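Di-haem cytochrome c peroxidase family protein (Burkholderia thailandensis E264, PDB 6NX0) carries two covalently attached c-type hemes and probably acts as a peroxidase with electron transfer activity. Local coordinates at residues A[161-169]-A[260-269]. Sequence-based numbering, arbitrary orientation.
Sequences PSLLYVRYV and LQSDEMAPFS. With HEC (heme c), chain B.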
ATOM      1  N   PRO A 161      -3.817  -0.981  -3.027  1.00 10.47           N
ATOM      2  CA  PRO A 161      -3.138   0.307  -3.183  1.00 10.16           C
ATOM      3  C   PRO A 161      -2.806   0.620  -4.635  1.00 11.91           C
ATOM      4  O   PRO A 161      -2.799  -0.241  -5.515  1.00 11.76           O
ATOM      5  CB  PRO A 161      -1.854   0.093  -2.383  1.00 13.72           C
ATOM      6  CG  PRO A 161      -1.515  -1.332  -2.695  1.00 11.43           C
ATOM      7  CD  PRO A 161      -2.864  -2.050  -2.669  1.00 12.01           C
ATOM      8  N   SER A 162      -2.497   1.892  -4.853  1.00 10.63           N
ATOM      9  CA  SER A 162      -1.759   2.290  -6.036  1.00  8.18           C
ATOM     10  C   SER A 162      -0.415   1.570  -6.112  1.00 10.79           C
ATOM     11  O   SER A 162       0.294   1.422  -5.113  1.00 11.89           O
ATOM     12  CB  SER A 162      -1.539   3.803  -5.992  1.00 11.86           C
ATOM     13  OG  SER A 162      -0.581   4.250  -6.943  1.00 10.83           O
ATOM     14  N   LEU A 163      -0.046   1.135  -7.313  1.00  9.19           N
ATOM     15  CA  LEU A 163       1.282   0.566  -7.529  1.00 11.14           C
ATOM     16  C   LEU A 163       2.313   1.561  -8.027  1.00  9.65           C
ATOM     17  O   LEU A 163       3.484   1.195  -8.137  1.00 10.61           O
ATOM     18  CB  LEU A 163       1.218  -0.607  -8.505  1.00 11.37           C
ATOM     19  CG  LEU A 163       0.238  -1.719  -8.139  1.00 11.10           C
ATOM     20  CD1 LEU A 163       0.341  -2.885  -9.128  1.00 11.35           C
ATOM     21  CD2 LEU A 163       0.473  -2.210  -6.737  1.00  9.52           C
ATOM     22  N   LEU A 164       1.948   2.807  -8.310  1.00  9.10           N
ATOM     23  CA  LEU A 164       3.010   3.770  -8.564  1.00  9.64           C
ATOM     24  C   LEU A 164       3.859   3.894  -7.308  1.00  9.61           C
ATOM     25  O   LEU A 164       3.351   3.821  -6.179  1.00 10.40           O
ATOM     26  CB  LEU A 164       2.443   5.127  -8.984  1.00 10.07           C
ATOM     27  CG  LEU A 164       1.691   5.154 -10.324  1.00 11.51           C
ATOM     28  CD1 LEU A 164       1.221   6.566 -10.574  1.00 13.42           C
ATOM     29  CD2 LEU A 164       2.528   4.652 -11.488  1.00 11.31           C
ATOM     30  N   TYR A 165       5.171   4.056  -7.505  1.00 10.60           N
ATOM     31  CA  TYR A 165       6.172   4.215  -6.440  1.00  9.91           C
ATOM     32  C   TYR A 165       6.419   2.915  -5.660  1.00  8.55           C
ATOM     33  O   TYR A 165       7.165   2.923  -4.669  1.00  9.38           O
ATOM     34  CB  TYR A 165       5.815   5.374  -5.488  1.00 10.11           C
ATOM     35  CG  TYR A 165       5.519   6.613  -6.283  1.00 11.60           C
ATOM     36  CD1 TYR A 165       6.538   7.348  -6.871  1.00 11.68           C
ATOM     37  CD2 TYR A 165       4.217   6.998  -6.522  1.00  8.15           C
ATOM     38  CE1 TYR A 165       6.260   8.457  -7.656  1.00 12.54           C
ATOM     39  CE2 TYR A 165       3.926   8.116  -7.307  1.00 12.86           C
ATOM     40  CZ  TYR A 165       4.959   8.826  -7.874  1.00 10.47           C
ATOM     41  OH  TYR A 165       4.726   9.935  -8.673  1.00 12.67           O
ATOM     42  N   VAL A 166       5.803   1.802  -6.066  1.00 10.58           N
ATOM     43  CA  VAL A 166       5.989   0.556  -5.333  1.00 10.84           C
ATOM     44  C   VAL A 166       7.429   0.068  -5.403  1.00 12.52           C
ATOM     45  O   VAL A 166       7.853  -0.709  -4.544  1.00 11.94           O
ATOM     46  CB  VAL A 166       4.998  -0.517  -5.862  1.00 11.23           C
ATOM     47  CG1 VAL A 166       5.438  -1.082  -7.220  1.00 12.71           C
ATOM     48  CG2 VAL A 166       4.797  -1.658  -4.829  1.00 13.33           C
ATOM     49  N   ARG A 167       8.205   0.501  -6.400  1.00 10.90           N
ATOM     50  CA  ARG A 167       9.597   0.083  -6.506  1.00 10.57           C
ATOM     51  C   ARG A 167      10.443   0.549  -5.329  1.00 12.10           C
ATOM     52  O   ARG A 167      11.548   0.022  -5.125  1.00 14.34           O
ATOM     53  CB  ARG A 167      10.194   0.586  -7.825  1.00 11.11           C
ATOM     54  CG  ARG A 167      10.446   2.085  -7.898  1.00 11.28           C
ATOM     55  CD  ARG A 167      11.028   2.445  -9.274  1.00 13.71           C
ATOM     56  NE  ARG A 167      11.464   3.829  -9.344  1.00 13.76           N
ATOM     57  CZ  ARG A 167      12.063   4.371 -10.400  1.00 16.35           C
ATOM     58  NH1 ARG A 167      12.281   3.630 -11.467  1.00 14.23           N
ATOM     59  NH2 ARG A 167      12.447   5.655 -10.391  1.00 15.43           N
ATOM     60  N   TYR A 168       9.956   1.486  -4.531  1.00 10.35           N
ATOM     61  CA  TYR A 168      10.694   1.966  -3.374  1.00 11.16           C
ATOM     62  C   TYR A 168      10.362   1.210  -2.088  1.00 12.31           C
ATOM     63  O   TYR A 168      10.960   1.511  -1.059  1.00 12.93           O
ATOM     64  CB  TYR A 168      10.436   3.461  -3.163  1.00 13.05           C
ATOM     65  CG  TYR A 168      10.937   4.307  -4.305  1.00 10.57           C
ATOM     66  CD1 TYR A 168      12.277   4.624  -4.425  1.00 12.90           C
ATOM     67  CD2 TYR A 168      10.067   4.766  -5.288  1.00 12.71           C
ATOM     68  CE1 TYR A 168      12.738   5.364  -5.498  1.00 12.17           C
ATOM     69  CE2 TYR A 168      10.529   5.514  -6.351  1.00 13.26           C
ATOM     70  CZ  TYR A 168      11.858   5.808  -6.441  1.00 12.63           C
ATOM     71  OH  TYR A 168      12.361   6.533  -7.493  1.00 14.87           O
ATOM     72  N   VAL A 169       9.440   0.254  -2.115  1.00 11.28           N
ATOM     73  CA  VAL A 169       9.178  -0.565  -0.929  1.00 12.30           C
ATOM     74  C   VAL A 169      10.369  -1.500  -0.734  1.00 11.55           C
ATOM     75  O   VAL A 169      10.590  -2.380  -1.566  1.00 13.47           O
ATOM     76  CB  VAL A 169       7.873  -1.362  -1.050  1.00 12.16           C
ATOM     77  CG1 VAL A 169       7.687  -2.185   0.232  1.00 11.67           C
ATOM     78  CG2 VAL A 169       6.665  -0.437  -1.315  1.00 10.88           C
ATOM     79  N   LEU A 260       7.297  -3.106 -12.839  1.00 10.89           N
ATOM     80  CA  LEU A 260       6.946  -2.239 -11.729  1.00  9.89           C
ATOM     81  C   LEU A 260       8.111  -1.392 -11.253  1.00 13.45           C
ATOM     82  O   LEU A 260       7.881  -0.412 -10.543  1.00 12.12           O
ATOM     83  CB  LEU A 260       6.373  -3.069 -10.579  1.00  8.86           C
ATOM     84  CG  LEU A 260       5.069  -3.812 -10.932  1.00 11.18           C
ATOM     85  CD1 LEU A 260       4.530  -4.603  -9.749  1.00 12.65           C
ATOM     86  CD2 LEU A 260       3.998  -2.838 -11.443  1.00 11.71           C
ATOM     87  N   GLN A 261       9.346  -1.723 -11.624  1.00 12.12           N
ATOM     88  CA  GLN A 261      10.484  -0.878 -11.273  1.00 13.33           C
ATOM     89  C   GLN A 261      10.857   0.100 -12.383  1.00 13.93           C
ATOM     90  O   GLN A 261      11.777   0.905 -12.197  1.00 14.91           O
ATOM     91  CB  GLN A 261      11.710  -1.740 -10.899  1.00 14.39           C
ATOM     92  CG  GLN A 261      11.511  -2.567  -9.607  1.00 21.71           C
ATOM     93  CD  GLN A 261      12.612  -3.585  -9.298  1.00 27.96           C
ATOM     94  OE1 GLN A 261      12.553  -4.272  -8.266  1.00 25.87           O
ATOM     95  NE2 GLN A 261      13.606  -3.691 -10.177  1.00 20.57           N
ATOM     96  N   SER A 262      10.157   0.083 -13.513  1.00 12.25           N
ATOM     97  CA  SER A 262      10.499   0.978 -14.603  1.00 16.16           C
ATOM     98  C   SER A 262      10.137   2.412 -14.230  1.00 15.00           C
ATOM     99  O   SER A 262       9.281   2.679 -13.379  1.00 15.56           O
ATOM    100  CB  SER A 262       9.805   0.547 -15.897  1.00 13.35           C
ATOM    101  OG  SER A 262       8.398   0.720 -15.852  1.00 13.80           O
ATOM    102  N   ASP A 263      10.810   3.358 -14.888  1.00 16.27           N
ATOM    103  CA  ASP A 263      10.658   4.750 -14.494  1.00 14.00           C
ATOM    104  C   ASP A 263       9.234   5.251 -14.690  1.00 14.23           C
ATOM    105  O   ASP A 263       8.787   6.138 -13.953  1.00 16.37           O
ATOM    106  CB  ASP A 263      11.635   5.622 -15.289  1.00 15.36           C
ATOM    107  CG  ASP A 263      13.084   5.486 -14.823  1.00 22.74           C
ATOM    108  OD1 ASP A 263      13.361   4.887 -13.761  1.00 21.31           O
ATOM    109  OD2 ASP A 263      13.967   6.003 -15.538  1.00 26.71           O
ATOM    110  N   GLU A 264       8.500   4.719 -15.669  1.00 15.16           N
ATOM    111  CA  GLU A 264       7.153   5.226 -15.858  1.00 17.41           C
ATOM    112  C   GLU A 264       6.247   4.870 -14.694  1.00 19.07           C
ATOM    113  O   GLU A 264       5.175   5.462 -14.556  1.00 16.90           O
ATOM    114  CB  GLU A 264       6.558   4.716 -17.176  1.00 23.03           C
ATOM    115  CG  GLU A 264       6.196   3.253 -17.236  1.00 25.11           C
ATOM    116  CD  GLU A 264       5.293   2.949 -18.439  1.00 37.38           C
ATOM    117  OE1 GLU A 264       4.710   3.899 -19.012  1.00 47.80           O
ATOM    118  OE2 GLU A 264       5.166   1.774 -18.817  1.00 30.99           O
ATOM    119  N   MET A 265       6.673   3.952 -13.838  1.00 13.95           N
ATOM    120  CA  MET A 265       5.898   3.592 -12.658  1.00 13.42           C
ATOM    121  C   MET A 265       6.293   4.406 -11.426  1.00 13.07           C
ATOM    122  O   MET A 265       5.866   4.069 -10.312  1.00 12.98           O
ATOM    123  CB  MET A 265       6.035   2.080 -12.408  1.00 15.07           C
ATOM    124  CG  MET A 265       5.475   1.228 -13.558  1.00 14.62           C
ATOM    125  SD  MET A 265       3.746   1.610 -13.951  1.00 16.05           S
ATOM    126  CE  MET A 265       2.934   0.642 -12.706  1.00 17.11           C
ATOM    127  N   ALA A 266       7.061   5.487 -11.620  1.00 14.60           N
ATOM    128  CA  ALA A 266       7.397   6.447 -10.562  1.00 15.01           C
ATOM    129  C   ALA A 266       7.538   7.829 -11.205  1.00 15.25           C
ATOM    130  O   ALA A 266       8.646   8.368 -11.342  1.00 16.09           O
ATOM    131  CB  ALA A 266       8.678   6.023  -9.837  1.00 17.32           C
ATOM    132  N   PRO A 267       6.412   8.447 -11.594  1.00 14.57           N
ATOM    133  CA  PRO A 267       6.488   9.653 -12.443  0.53 13.74           C
ATOM    134  C   PRO A 267       6.934  10.921 -11.732  1.00 12.54           C
ATOM    135  O   PRO A 267       7.584  11.768 -12.368  1.00 16.95           O
ATOM    136  CB  PRO A 267       5.055   9.804 -12.977  0.53 15.95           C
ATOM    137  CG  PRO A 267       4.354   8.489 -12.699  0.53 14.27           C
ATOM    138  CD  PRO A 267       5.035   7.915 -11.501  0.53 15.96           C
ATOM    139  N   PHE A 268       6.563  11.124 -10.464  1.00 12.05           N
ATOM    140  CA  PHE A 268       6.877  12.359  -9.739  1.00 13.38           C
ATOM    141  C   PHE A 268       6.445  13.592 -10.539  1.00 13.91           C
ATOM    142  O   PHE A 268       7.239  14.492 -10.824  1.00 15.36           O
ATOM    143  CB  PHE A 268       8.373  12.421  -9.397  1.00 15.77           C
ATOM    144  CG  PHE A 268       8.827  11.345  -8.440  1.00 14.91           C
ATOM    145  CD1 PHE A 268       8.497  11.400  -7.091  1.00 13.97           C
ATOM    146  CD2 PHE A 268       9.609  10.293  -8.889  1.00 15.56           C
ATOM    147  CE1 PHE A 268       8.919  10.418  -6.215  1.00 13.37           C
ATOM    148  CE2 PHE A 268      10.032   9.308  -8.012  1.00 13.26           C
ATOM    149  CZ  PHE A 268       9.687   9.387  -6.671  1.00 14.09           C
ATOM    150  N   SER A 269       5.155  13.616 -10.895  1.00 12.69           N
ATOM    151  CA  SER A 269       4.609  14.651 -11.772  1.00 12.31           C
ATOM    152  C   SER A 269       3.508  15.457 -11.094  1.00 14.47           C
ATOM    153  O   SER A 269       2.713  16.100 -11.783  1.00 16.95           O
ATOM    154  CB  SER A 269       4.081  14.031 -13.062  1.00 16.44           C
ATOM    155  OG  SER A 269       2.927  13.247 -12.814  1.00 15.07           O
TER
HETATM  156 FE   HEC B 601      -2.628  -6.473  -6.584  1.00  9.09          FE
HETATM  157  CHA HEC B 601      -1.415  -5.450  -3.504  1.00  8.80           C
HETATM  158  CHB HEC B 601       0.522  -6.362  -7.845  1.00  9.78           C
HETATM  159  CHC HEC B 601      -3.616  -8.372  -9.275  1.00  8.13           C
HETATM  160  CHD HEC B 601      -5.803  -6.755  -5.276  1.00 10.45           C
HETATM  161  NA  HEC B 601      -0.824  -5.911  -5.841  1.00  8.03           N
HETATM  162  C1A HEC B 601      -0.526  -5.552  -4.542  1.00  8.73           C
HETATM  163  C2A HEC B 601       0.874  -5.239  -4.465  1.00  7.17           C
HETATM  164  C3A HEC B 601       1.382  -5.388  -5.696  1.00  7.48           C
HETATM  165  C4A HEC B 601       0.352  -5.904  -6.560  1.00  8.09           C
HETATM  166  CMA HEC B 601       2.847  -5.265  -6.102  1.00 10.25           C
HETATM  167  CAA HEC B 601       1.617  -4.817  -3.183  1.00 10.89           C
HETATM  168  CBA HEC B 601       1.705  -3.304  -3.101  1.00 10.77           C
HETATM  169  CGA HEC B 601       2.279  -2.808  -1.799  1.00 13.90           C
HETATM  170  O1A HEC B 601       2.536  -1.570  -1.745  1.00 12.21           O
HETATM  171  O2A HEC B 601       2.338  -3.597  -0.806  1.00 11.92           O
HETATM  172  NB  HEC B 601      -1.738  -7.252  -8.232  1.00  8.88           N
HETATM  173  C1B HEC B 601      -0.395  -7.099  -8.551  1.00  9.30           C
HETATM  174  C2B HEC B 601      -0.151  -7.799  -9.784  1.00 10.00           C
HETATM  175  C3B HEC B 601      -1.266  -8.448 -10.136  1.00  8.49           C
HETATM  176  C4B HEC B 601      -2.288  -8.079  -9.186  1.00  8.65           C
HETATM  177  CMB HEC B 601       1.208  -7.832 -10.491  1.00 10.83           C
HETATM  178  CAB HEC B 601      -1.530  -9.314 -11.384  1.00  8.77           C
HETATM  179  CBB HEC B 601      -0.694 -10.615 -11.297  1.00 10.92           C
HETATM  180  NC  HEC B 601      -4.367  -7.361  -7.166  1.00  7.89           N
HETATM  181  C1C HEC B 601      -4.564  -8.059  -8.350  1.00  7.26           C
HETATM  182  C2C HEC B 601      -5.991  -8.225  -8.507  1.00  9.92           C
HETATM  183  C3C HEC B 601      -6.625  -7.754  -7.429  1.00  9.03           C
HETATM  184  C4C HEC B 601      -5.603  -7.229  -6.547  1.00  8.19           C
HETATM  185  CMC HEC B 601      -6.654  -8.755  -9.789  1.00  9.50           C
HETATM  186  CAC HEC B 601      -8.121  -7.415  -7.307  1.00  9.41           C
HETATM  187  CBC HEC B 601      -8.989  -8.679  -7.272  1.00  8.73           C
HETATM  188  ND  HEC B 601      -3.449  -6.111  -4.763  1.00  8.40           N
HETATM  189  C1D HEC B 601      -4.813  -6.278  -4.454  1.00  8.39           C
HETATM  190  C2D HEC B 601      -4.989  -6.011  -3.050  1.00  7.21           C
HETATM  191  C3D HEC B 601      -3.649  -5.681  -2.498  1.00  9.64           C
HETATM  192  C4D HEC B 601      -2.738  -5.752  -3.608  1.00  8.53           C
HETATM  193  CMD HEC B 601      -6.281  -6.174  -2.272  1.00  9.29           C
HETATM  194  CAD HEC B 601      -3.299  -5.365  -1.032  1.00  9.51           C
HETATM  195  CBD HEC B 601      -3.376  -6.673  -0.279  1.00  9.76           C
HETATM  196  CGD HEC B 601      -2.696  -6.627   1.078  1.00 13.01           C
HETATM  197  O1D HEC B 601      -2.175  -5.553   1.449  1.00 13.68           O
HETATM  198  O2D HEC B 601      -2.782  -7.677   1.776  1.00 13.74           O
HETATM  199  O   HOH W   1       7.325   1.779  -8.931  1.00 11.49           O
HETATM  200  O   HOH W   2      11.666  -2.738  -5.848  1.00 17.94           O
HETATM  201  O   HOH W   3      15.435   5.806 -12.044  1.00 35.30           O
HETATM  202  O   HOH W   4      -2.259  -8.374  -5.562  1.00 21.79           O
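R167 runs its side chain alongside 260-269 and spends one nitrogen, NH1, on two acceptors: the backbone O of Q261 at 2.9 Å and OD1 of D263 at 2.8 Å. Both lie in the guanidinium plane, though NH1 stands above the carbonyl plane of Q261. D263 takes its bond on the anti lone pair of OD1, its carboxylate turned 83° from the guanidinium, and the pair is a salt bridge. CG starts between the backbone N and the carbonyl carbon (chi1 72°) and the chain is then extended as far as NE, which lays the guanidinium against A266, whose CB covers one face. NH2 donates to Y168 OH, which limits the rotation of the group; water 3 also donates to OD1 of D263.

The backbones are tied by a nearly straight bond from Y165 N to M265 O, 2.9 Å. That same oxygen also accepts a hydrogen bond from water 1, which donates to L260 O as well and accepts from R167 N, bridging the two segments beside the type II turn L163-V166. Y165 OH accepts from F268 N at 2.8 Å, in the plane of its ring, and has D459 OD2 as a second partner; S269 OG bonds the other oxygen of D459. The Y165 edge meets the F268 face in a T-shaped pair, CE1 over the ring centre, with centroids 4.8 Å apart.

Toward the heme, L163 CD2 lies 3.5 Å from C3A, and its side chain also touches H126, the protein's axial ligand to the iron, which also binds a water. The contact thus joins the loop following helix 245-260 to a wall of the pocket of a covalently bound heme c, within the cytochrome c-like domain of a di-heme peroxidase of the CCP/MauG family.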